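Local coordinates for protein 3-hydroxy-3-methylglutaryl-CoA lyase (Acinetobacter baumannii, PDB 6NDS) that belongs to the HMGL-like lyases of TIM-barrel fold and binds a zinc ion and coenzyme A, at residues P31-T36 against N67-E72; A151-C156 against I182-T187; F238-G243 against G256-E261; T260-N265 against P297-K302. One frame throughout, in Å; residues are numbered along the deposited sequence.

Contact 1: P31-T36 against N67-E72; sequences PTWVPT and NLRDGE
Two loops at the starts of barrel helices meet here in the TIM barrel: Trp-33, in the loop before helix 36-46, and Thr-36, the first residue of that helix, face Asn-67 and Asp-70, just ahead of helix 71-77. Trp-33 reaches across with the benzo half of its indole. CG anti to the backbone N (chi1 171°) carries the benzo atoms to the other loop, Trp-33 CZ3 coming 3.3 Å from Asn-67 O and Trp-33 CH2 3.6 Å from Asp-70 OD2. The ring and the carboxylate are inclined by 43°, while Asn-67 OD1 sits in the indole plane at its edge, 4.0 Å from Trp-33 CE3, where a slightly positive aromatic C-H probably tolerates it. Asn-67 earns its place differently with its other end, where ND2 donates to Glu-30 O. Lys-39 ties the site together: it forms a salt bridge with Asp-70 OD2, donates to Val-34 O and makes a cation-pi contact with Trp-33. Water 1 joins the backbones, accepting from Val-34 N at 3.0 Å and donating to Asn-67 O at 3.0 Å. Thr-36 completes the contact by donating through OG1 to Asp-70 OD2 at 2.8 Å, where it meets the anti lone pair.

Contact 2: A151-C156 against I182-T187; sequences ATTFGC and ITLADT
Phe-154 lies across Asp-186, its CD2 3.5 Å from Asp-186 CB and its ring plane 63° from the carboxylate. One ring face carries the CG2 methyl of the preceding Thr-153, 3.5 Å above the plane and over the centre, while Leu-184 O stands at the edge near the ring plane. In Thr-153, chi1 of -77° sets OG1 anti to the carbonyl carbon, where it bonds Val-150 O, and leaves CG2 anti to the backbone N, packed on that face. Thr-153 N donates to Ala-185 O at 3.0 Å. Thr-187 OG1 accepts from Thr-152 N at 3.0 Å in a nearly straight bond (169°), and also bonds a citric acid molecule, probably from the crystallisation liquor; the Thr-187 side chain is about 5 Å from the zinc ion. Asp-186 OD1 accepts from Met-190 N, and OD2 from Ala-191 N. Water 2 fastens that carboxylate to the turn, donating to Asp-186 OD1 and to Gly-155 O, each at 2.8 Å, and accepting from Phe-154 N. Any side chain at Gly-155 would run into Phe-154 O, hence glycine. The turn after strand 145-151 is thus bonded to the end of the neighbouring parallel strand 182-186 and to Thr-187 just past it, at the C-terminal mouth of a TIM barrel.

Contact 3: F238-G243 against G256-E261; sequences FDAALG and GNICTE
Ala-241 and Cys-259 form a single beta bridge in the last beta-alpha unit of the TIM barrel, where the chain, having left strand 237-240, returns to start helix 260-270. Two backbone bonds flank Cys-259: Ala-241 N donates to Ile-258 O at 2.9 Å, nearly straight and in line with the carbonyl, and Thr-260 N donates to Ala-241 O at 3.0 Å from well above the carbonyl plane. Alanines at 240 and 241 suit the close approach of the chains: Ala-240 CB sits against Thr-260 OG1, and Ala-241 CB touches Asn-257 CB at 3.7 Å. Ile-258 folds its CG1 branch between its own backbone N and carbonyl carbon (chi1 56°), which lays Ile-258 CG1 along the strand, 3.4 Å from Asp-239 O. Further along, Gly-243 turns with positive phi, favourable for glycine, and Gly-243 N donates to Glu-261 OE1 at 3.1 Å (173°), on the syn side and slightly out of the carboxylate plane.

Outward from this shell, Glu-20 bonds both Thr-260 OG1 and Leu-242 N, and Leu-242 packs on Leu-281 and Leu-284 of helix 278-285. Cys-259, at the N-cap of helix 260-270, caps a backbone N of the first turn with SG. Two residues reach the metal site as second shell: Asp-239 OD2 bonds His-215 ND1, and Asn-257 ND2 bonds Asp-25 OD2, both partners being zinc ligands. Asn-257 is also tied to the strand end by water 3, which accepts from Asn-257 ND2 at 3.0 Å and donates to Asp-239 O at 2.9 Å.

Contact 4: T260-N265 against P297-K302; sequences TEDLVN and PSQLAK
The carboxylate of Asp-262 meets the start of helix 299-303 with the syn sides of both oxygens. Asp-262 OD2 accepts from Gln-299 N at 3.0 Å through its syn lone pair, and Asp-262 OD1 accepts from Leu-300 N at 2.9 Å, the donor standing 24° out of the plane. On the face toward which that donor is tilted lies Leu-300 CD2, 3.3 Å from Asp-262 OD1. A second flat group, the carboxylate of Glu-261, is met on the anti side of OE2 by Ser-298 OG, in a short bond of 2.5 Å. Over one face of a third, the amide of Asn-265, lies Leu-300 CD1, 3.7 Å from Asn-265 CG; the two side chains cross at about a right angle, and chi1 of 179° turns the amide toward Leu-300. Leu-300 also packs against Glu-261 CG, and Arg-220 of the second subunit packs on Leu-300 and Asn-265. Serine fits position 298 because its hydroxyl does two jobs. As N-cap, Ser-298 OG accepts from Ala-301 N at 2.9 Å. It also donates to Glu-261 OE2, which Ser-285 OG bonds too. Asp-262 therefore takes up first-turn N-H groups that have no carbonyl partner in the helix, and the positive helix end would probably favour its ionised form.

How the contacts relate
Along the chain, contact 1 comes first, closing the loop from the entry of helix 36-46 through strand 53-58 to the start of helix 71-77. Contact 2 closes a loop containing helix 164-176, joining two adjacent strands at their ends. Contact 3 closes the loop between strand 237-240 and helix 260-270, and contact 4 the one from that helix through helices 278-285 and 288-292 to helix 299-303. Contacts 3 and 4 share Thr-260 and Glu-261, so helix 260-270 ties the last strand to the C-terminal helix. None of the loops encloses another. Contacts 2 and 3 reach the same sheet and touch through Thr-183 and Asp-239, whereas contact 1 lies about 25 Å from contact 2, centre to centre.

Contact 1: P31-T36 against N67-E72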
# COMPACT_ATOMS: atom_id res chain seq x y z
N PRO A 31 -3.61 -10.91 -19.46
CA PRO A 31 -3.05 -11.71 -20.56
C PRO A 31 -4.09 -12.54 -21.29
O PRO A 31 -3.99 -12.71 -22.51
CB PRO A 31 -2.02 -12.61 -19.84
CG PRO A 31 -1.74 -11.93 -18.56
CD PRO A 31 -2.99 -11.22 -18.16
N THR A 32 -5.07 -13.07 -20.58
CA THR A 32 -6.02 -13.99 -21.17
C THR A 32 -7.35 -13.30 -21.44
O THR A 32 -7.79 -12.42 -20.70
CB THR A 32 -6.26 -15.20 -20.28
OG1 THR A 32 -6.67 -14.76 -18.97
CG2 THR A 32 -5.00 -16.05 -20.19
N TRP A 33 -7.97 -13.73 -22.53
CA TRP A 33 -9.29 -13.26 -22.90
C TRP A 33 -10.33 -13.70 -21.87
O TRP A 33 -10.33 -14.86 -21.44
CB TRP A 33 -9.62 -13.83 -24.28
CG TRP A 33 -11.01 -13.65 -24.76
CD1 TRP A 33 -11.99 -14.60 -24.83
CD2 TRP A 33 -11.57 -12.45 -25.28
NE1 TRP A 33 -13.14 -14.06 -25.35
CE2 TRP A 33 -12.91 -12.73 -25.63
CE3 TRP A 33 -11.08 -11.15 -25.47
CZ2 TRP A 33 -13.75 -11.77 -26.17
CZ3 TRP A 33 -11.92 -10.20 -26.01
CH2 TRP A 33 -13.25 -10.51 -26.35
N VAL A 34 -11.20 -12.78 -21.47
CA VAL A 34 -12.36 -13.09 -20.65
C VAL A 34 -13.58 -13.16 -21.58
O VAL A 34 -13.90 -12.15 -22.22
CB VAL A 34 -12.59 -12.05 -19.55
CG1 VAL A 34 -13.88 -12.36 -18.78
CG2 VAL A 34 -11.38 -12.00 -18.60
N PRO A 35 -14.23 -14.31 -21.70
CA PRO A 35 -15.35 -14.43 -22.64
C PRO A 35 -16.42 -13.39 -22.38
O PRO A 35 -16.65 -12.95 -21.25
CB PRO A 35 -15.89 -15.84 -22.38
CG PRO A 35 -14.76 -16.58 -21.76
CD PRO A 35 -13.93 -15.58 -21.02
N THR A 36 -17.12 -13.05 -23.46
CA THR A 36 -18.13 -12.00 -23.40
C THR A 36 -19.18 -12.24 -22.31
O THR A 36 -19.52 -11.33 -21.56
CB THR A 36 -18.77 -11.87 -24.78
OG1 THR A 36 -17.73 -11.60 -25.73
CG2 THR A 36 -19.79 -10.74 -24.78
N ASN A 67 -8.55 -7.15 -25.97
CA ASN A 67 -9.31 -7.71 -24.85
C ASN A 67 -10.66 -7.04 -24.64
O ASN A 67 -11.53 -7.63 -23.99
CB ASN A 67 -8.51 -7.59 -23.55
CG ASN A 67 -7.55 -8.72 -23.35
OD1 ASN A 67 -7.67 -9.78 -23.98
ND2 ASN A 67 -6.61 -8.52 -22.44
N LEU A 68 -10.86 -5.82 -25.14
CA LEU A 68 -12.10 -5.09 -24.93
C LEU A 68 -12.90 -4.92 -26.23
O LEU A 68 -13.80 -4.08 -26.29
CB LEU A 68 -11.80 -3.73 -24.30
CG LEU A 68 -11.17 -3.78 -22.90
CD1 LEU A 68 -10.98 -2.35 -22.39
CD2 LEU A 68 -12.04 -4.59 -21.96
N ARG A 69 -12.60 -5.72 -27.26
CA ARG A 69 -13.23 -5.52 -28.56
C ARG A 69 -14.69 -5.93 -28.59
O ARG A 69 -15.36 -5.69 -29.61
CB ARG A 69 -12.48 -6.30 -29.65
CG ARG A 69 -12.63 -7.81 -29.56
CD ARG A 69 -11.65 -8.51 -30.52
NE ARG A 69 -11.83 -8.09 -31.91
CZ ARG A 69 -10.98 -8.36 -32.89
NH1 ARG A 69 -9.87 -9.05 -32.66
NH2 ARG A 69 -11.24 -7.94 -34.13
N ASP A 70 -15.21 -6.55 -27.53
CA ASP A 70 -16.61 -6.93 -27.44
C ASP A 70 -17.44 -5.90 -26.67
O ASP A 70 -18.49 -6.25 -26.12
CB ASP A 70 -16.75 -8.31 -26.79
CG ASP A 70 -16.09 -8.39 -25.42
OD1 ASP A 70 -15.41 -7.42 -25.01
OD2 ASP A 70 -16.25 -9.43 -24.74
N GLY A 71 -16.99 -4.64 -26.61
CA GLY A 71 -17.67 -3.66 -25.79
C GLY A 71 -19.14 -3.49 -26.13
O GLY A 71 -19.98 -3.35 -25.24
N GLU A 72 -19.48 -3.50 -27.42
CA GLU A 72 -20.89 -3.33 -27.79
C GLU A 72 -21.74 -4.45 -27.21
O GLU A 72 -22.81 -4.19 -26.65
CB GLU A 72 -21.05 -3.27 -29.30
CG GLU A 72 -22.51 -3.16 -29.72
CD GLU A 72 -22.70 -2.34 -30.98
OE1 GLU A 72 -21.70 -2.16 -31.71
OE2 GLU A 72 -23.83 -1.88 -31.23
O HOH W 1 -10.95 -9.92 -22.17

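Contact 2: A151-C156 against I182-T187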
# COMPACT_ATOMS: atom_id res chain seq x y z
N ALA A 151 -4.92 11.82 -18.38
CA ALA A 151 -3.96 10.79 -17.99
C ALA A 151 -2.57 11.40 -17.80
O ALA A 151 -2.31 12.55 -18.17
CB ALA A 151 -3.93 9.68 -19.04
N THR A 152 -1.67 10.61 -17.21
CA THR A 152 -0.32 11.03 -16.79
C THR A 152 -0.33 12.39 -16.11
O THR A 152 0.58 13.20 -16.31
CB THR A 152 0.67 11.00 -17.98
OG1 THR A 152 0.30 11.96 -18.98
CG2 THR A 152 0.71 9.62 -18.62
N THR A 153 -1.34 12.64 -15.26
CA THR A 153 -1.43 13.92 -14.56
C THR A 153 -0.23 14.14 -13.64
O THR A 153 0.25 15.27 -13.48
CB THR A 153 -2.74 13.98 -13.76
OG1 THR A 153 -3.82 14.25 -14.65
CG2 THR A 153 -2.69 15.07 -12.67
N PHE A 154 0.27 13.06 -13.03
CA PHE A 154 1.26 13.15 -11.97
C PHE A 154 2.66 12.73 -12.42
O PHE A 154 3.54 12.54 -11.57
CB PHE A 154 0.80 12.30 -10.78
CG PHE A 154 -0.58 12.67 -10.27
CD1 PHE A 154 -0.74 13.66 -9.31
CD2 PHE A 154 -1.70 12.03 -10.77
CE1 PHE A 154 -2.01 14.00 -8.86
CE2 PHE A 154 -2.97 12.36 -10.31
CZ PHE A 154 -3.12 13.35 -9.35
N GLY A 155 2.88 12.60 -13.72
CA GLY A 155 4.15 12.14 -14.26
C GLY A 155 3.89 11.13 -15.36
O GLY A 155 2.82 10.53 -15.46
N CYS A 156 4.90 10.94 -16.21
CA CYS A 156 4.82 10.11 -17.40
C CYS A 156 5.97 9.11 -17.42
O CYS A 156 7.12 9.47 -17.12
CB CYS A 156 4.88 11.00 -18.65
SG CYS A 156 5.06 10.10 -20.21
N ILE A 182 -14.39 15.74 -14.30
CA ILE A 182 -12.98 15.60 -14.66
C ILE A 182 -12.38 14.45 -13.86
O ILE A 182 -12.61 14.34 -12.65
CB ILE A 182 -12.21 16.91 -14.37
CG1 ILE A 182 -12.79 18.09 -15.15
CG2 ILE A 182 -10.72 16.73 -14.64
CD1 ILE A 182 -12.73 17.91 -16.65
N THR A 183 -11.59 13.61 -14.52
CA THR A 183 -10.76 12.62 -13.84
C THR A 183 -9.29 12.98 -14.00
O THR A 183 -8.83 13.22 -15.12
CB THR A 183 -11.00 11.22 -14.40
OG1 THR A 183 -12.36 10.83 -14.14
CG2 THR A 183 -10.03 10.18 -13.76
N LEU A 184 -8.56 13.00 -12.89
CA LEU A 184 -7.11 13.09 -12.93
C LEU A 184 -6.55 11.70 -12.67
O LEU A 184 -6.80 11.12 -11.60
CB LEU A 184 -6.58 14.07 -11.89
CG LEU A 184 -7.16 15.47 -11.98
CD1 LEU A 184 -6.59 16.34 -10.85
CD2 LEU A 184 -6.88 16.08 -13.35
N ALA A 185 -5.79 11.18 -13.62
CA ALA A 185 -5.32 9.80 -13.55
C ALA A 185 -3.80 9.75 -13.37
O ALA A 185 -3.06 10.40 -14.11
CB ALA A 185 -5.74 9.03 -14.80
N ASP A 186 -3.36 8.92 -12.41
CA ASP A 186 -1.94 8.59 -12.19
C ASP A 186 -1.65 7.26 -12.87
O ASP A 186 -1.60 6.19 -12.25
CB ASP A 186 -1.65 8.53 -10.70
CG ASP A 186 -0.19 8.28 -10.41
OD1 ASP A 186 0.62 8.45 -11.33
OD2 ASP A 186 0.14 7.91 -9.26
N THR A 187 -1.41 7.34 -14.18
CA THR A 187 -1.41 6.18 -15.06
C THR A 187 -0.37 5.13 -14.68
O THR A 187 -0.64 3.93 -14.76
CB THR A 187 -1.18 6.66 -16.49
OG1 THR A 187 -2.13 7.69 -16.78
CG2 THR A 187 -1.35 5.50 -17.49
O HOH W 2 0.70 10.14 -13.62

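Contact 3: F238-G243 against G256-E261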
# COMPACT_ATOMS: atom_id res chain seq x y z
N PHE A 238 -13.40 8.32 -6.32
CA PHE A 238 -12.16 7.58 -6.57
C PHE A 238 -12.45 6.32 -7.37
O PHE A 238 -13.36 5.56 -7.03
CB PHE A 238 -11.46 7.19 -5.25
CG PHE A 238 -11.00 8.37 -4.45
CD1 PHE A 238 -9.72 8.87 -4.62
CD2 PHE A 238 -11.86 9.00 -3.55
CE1 PHE A 238 -9.29 9.97 -3.88
CE2 PHE A 238 -11.44 10.09 -2.81
CZ PHE A 238 -10.15 10.58 -2.96
N ASP A 239 -11.67 6.11 -8.43
CA ASP A 239 -11.72 4.88 -9.21
C ASP A 239 -10.88 3.78 -8.55
O ASP A 239 -9.80 4.03 -8.01
CB ASP A 239 -11.18 5.10 -10.63
CG ASP A 239 -12.10 5.94 -11.51
OD1 ASP A 239 -13.29 6.13 -11.18
OD2 ASP A 239 -11.62 6.40 -12.57
N ALA A 240 -11.36 2.54 -8.65
CA ALA A 240 -10.62 1.39 -8.12
C ALA A 240 -11.04 0.17 -8.92
O ALA A 240 -12.10 0.16 -9.55
CB ALA A 240 -10.89 1.19 -6.62
N ALA A 241 -10.20 -0.87 -8.91
CA ALA A 241 -10.49 -2.11 -9.63
C ALA A 241 -10.56 -3.27 -8.64
O ALA A 241 -9.69 -3.41 -7.78
CB ALA A 241 -9.44 -2.42 -10.69
N LEU A 242 -11.59 -4.12 -8.81
CA LEU A 242 -11.71 -5.35 -8.03
C LEU A 242 -10.41 -6.14 -8.06
O LEU A 242 -9.82 -6.36 -9.12
CB LEU A 242 -12.85 -6.20 -8.61
CG LEU A 242 -13.17 -7.49 -7.84
CD1 LEU A 242 -13.91 -7.14 -6.55
CD2 LEU A 242 -14.02 -8.38 -8.74
N GLY A 243 -9.97 -6.57 -6.88
CA GLY A 243 -8.77 -7.38 -6.78
C GLY A 243 -7.47 -6.67 -7.11
O GLY A 243 -6.42 -7.33 -7.12
N GLY A 256 -1.43 -2.45 -11.47
CA GLY A 256 -2.82 -2.46 -11.10
C GLY A 256 -3.33 -1.13 -10.58
O GLY A 256 -2.60 -0.32 -10.00
N ASN A 257 -4.61 -0.91 -10.81
CA ASN A 257 -5.34 0.12 -10.10
C ASN A 257 -5.28 -0.15 -8.60
O ASN A 257 -4.99 -1.27 -8.16
CB ASN A 257 -6.80 0.13 -10.52
CG ASN A 257 -6.98 0.48 -11.97
OD1 ASN A 257 -6.82 -0.37 -12.86
ND2 ASN A 257 -7.34 1.73 -12.23
N ILE A 258 -5.61 0.87 -7.81
CA ILE A 258 -5.85 0.57 -6.41
C ILE A 258 -6.96 -0.46 -6.29
O ILE A 258 -7.93 -0.48 -7.08
CB ILE A 258 -6.16 1.83 -5.59
CG1 ILE A 258 -7.35 2.58 -6.16
CG2 ILE A 258 -4.92 2.73 -5.49
CD1 ILE A 258 -7.92 3.62 -5.17
N CYS A 259 -6.81 -1.35 -5.33
CA CYS A 259 -7.74 -2.46 -5.14
C CYS A 259 -9.02 -2.00 -4.45
O CYS A 259 -8.97 -1.43 -3.36
CB CYS A 259 -7.04 -3.52 -4.30
SG CYS A 259 -8.08 -4.87 -3.78
N THR A 260 -10.17 -2.27 -5.08
CA THR A 260 -11.44 -1.77 -4.55
C THR A 260 -11.68 -2.24 -3.12
O THR A 260 -12.05 -1.45 -2.26
CB THR A 260 -12.60 -2.20 -5.45
OG1 THR A 260 -12.29 -1.84 -6.80
CG2 THR A 260 -13.88 -1.47 -5.05
N GLU A 261 -11.50 -3.54 -2.86
CA GLU A 261 -11.83 -4.00 -1.51
C GLU A 261 -10.81 -3.50 -0.48
O GLU A 261 -11.17 -3.29 0.68
CB GLU A 261 -11.98 -5.52 -1.48
CG GLU A 261 -10.75 -6.31 -1.89
CD GLU A 261 -10.70 -6.66 -3.37
OE1 GLU A 261 -11.35 -6.00 -4.21
OE2 GLU A 261 -9.95 -7.60 -3.70
O HOH W 3 -7.65 3.40 -9.79

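Contact 4: T260-N265 against P297-K302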
# COMPACT_ATOMS: atom_id res chain seq x y z
N THR A 260 -10.17 -2.27 -5.08
CA THR A 260 -11.44 -1.77 -4.55
C THR A 260 -11.68 -2.24 -3.12
O THR A 260 -12.05 -1.45 -2.26
CB THR A 260 -12.60 -2.20 -5.45
OG1 THR A 260 -12.29 -1.84 -6.80
CG2 THR A 260 -13.88 -1.47 -5.05
N GLU A 261 -11.50 -3.54 -2.86
CA GLU A 261 -11.83 -4.00 -1.51
C GLU A 261 -10.81 -3.50 -0.48
O GLU A 261 -11.17 -3.29 0.68
CB GLU A 261 -11.98 -5.52 -1.48
CG GLU A 261 -10.75 -6.31 -1.89
CD GLU A 261 -10.70 -6.66 -3.37
OE1 GLU A 261 -11.35 -6.00 -4.21
OE2 GLU A 261 -9.95 -7.60 -3.70
N ASP A 262 -9.56 -3.27 -0.89
CA ASP A 262 -8.61 -2.65 0.04
C ASP A 262 -8.99 -1.20 0.32
O ASP A 262 -8.87 -0.73 1.46
CB ASP A 262 -7.18 -2.75 -0.51
CG ASP A 262 -6.67 -4.20 -0.63
OD1 ASP A 262 -7.40 -5.14 -0.26
OD2 ASP A 262 -5.52 -4.40 -1.11
N LEU A 263 -9.45 -0.46 -0.70
CA LEU A 263 -9.94 0.91 -0.49
C LEU A 263 -11.16 0.93 0.43
O LEU A 263 -11.22 1.73 1.38
CB LEU A 263 -10.27 1.55 -1.84
CG LEU A 263 -11.06 2.86 -1.78
CD1 LEU A 263 -10.26 3.94 -1.07
CD2 LEU A 263 -11.44 3.30 -3.20
N VAL A 264 -12.14 0.07 0.16
CA VAL A 264 -13.35 0.06 0.98
C VAL A 264 -13.02 -0.37 2.40
O VAL A 264 -13.58 0.17 3.36
CB VAL A 264 -14.43 -0.83 0.34
CG1 VAL A 264 -15.69 -0.92 1.26
CG2 VAL A 264 -14.82 -0.28 -1.03
N ASN A 265 -12.10 -1.32 2.58
CA ASN A 265 -11.71 -1.69 3.94
C ASN A 265 -11.07 -0.52 4.67
O ASN A 265 -11.34 -0.28 5.85
CB ASN A 265 -10.74 -2.88 3.92
CG ASN A 265 -10.30 -3.29 5.32
OD1 ASN A 265 -11.09 -3.87 6.09
ND2 ASN A 265 -9.05 -2.96 5.67
N PRO A 297 -3.44 -8.79 -7.02
CA PRO A 297 -2.83 -8.03 -5.90
C PRO A 297 -3.87 -7.40 -4.99
O PRO A 297 -4.06 -6.17 -4.93
CB PRO A 297 -2.01 -6.96 -6.64
CG PRO A 297 -2.18 -7.20 -8.10
CD PRO A 297 -3.37 -8.06 -8.29
N SER A 298 -4.60 -8.24 -4.27
CA SER A 298 -5.57 -7.80 -3.28
C SER A 298 -5.10 -8.26 -1.91
O SER A 298 -4.99 -9.47 -1.67
CB SER A 298 -6.95 -8.38 -3.55
OG SER A 298 -7.81 -8.15 -2.45
N GLN A 299 -4.87 -7.31 -0.99
CA GLN A 299 -4.48 -7.72 0.35
C GLN A 299 -5.67 -8.30 1.11
O GLN A 299 -5.51 -9.28 1.85
CB GLN A 299 -3.87 -6.54 1.12
CG GLN A 299 -2.56 -6.02 0.53
CD GLN A 299 -1.44 -7.04 0.60
OE1 GLN A 299 -0.72 -7.12 1.59
NE2 GLN A 299 -1.29 -7.81 -0.46
N LEU A 300 -6.86 -7.72 0.94
CA LEU A 300 -8.02 -8.20 1.67
C LEU A 300 -8.47 -9.57 1.18
O LEU A 300 -8.95 -10.38 1.97
CB LEU A 300 -9.17 -7.19 1.59
CG LEU A 300 -9.25 -6.14 2.71
CD1 LEU A 300 -9.74 -6.74 4.01
CD2 LEU A 300 -7.90 -5.44 2.95
N ALA A 301 -8.33 -9.86 -0.12
CA ALA A 301 -8.72 -11.20 -0.57
C ALA A 301 -7.81 -12.26 0.04
O ALA A 301 -8.26 -13.37 0.33
CB ALA A 301 -8.70 -11.27 -2.10
N LYS A 302 -6.54 -11.92 0.25
CA LYS A 302 -5.58 -12.85 0.83
C LYS A 302 -5.82 -13.03 2.33
O LYS A 302 -5.81 -14.15 2.84
CB LYS A 302 -4.15 -12.37 0.60
CG LYS A 302 -3.65 -12.35 -0.82
CD LYS A 302 -2.43 -11.43 -0.93
CE LYS A 302 -1.57 -11.74 -2.15
NZ LYS A 302 -2.32 -11.68 -3.43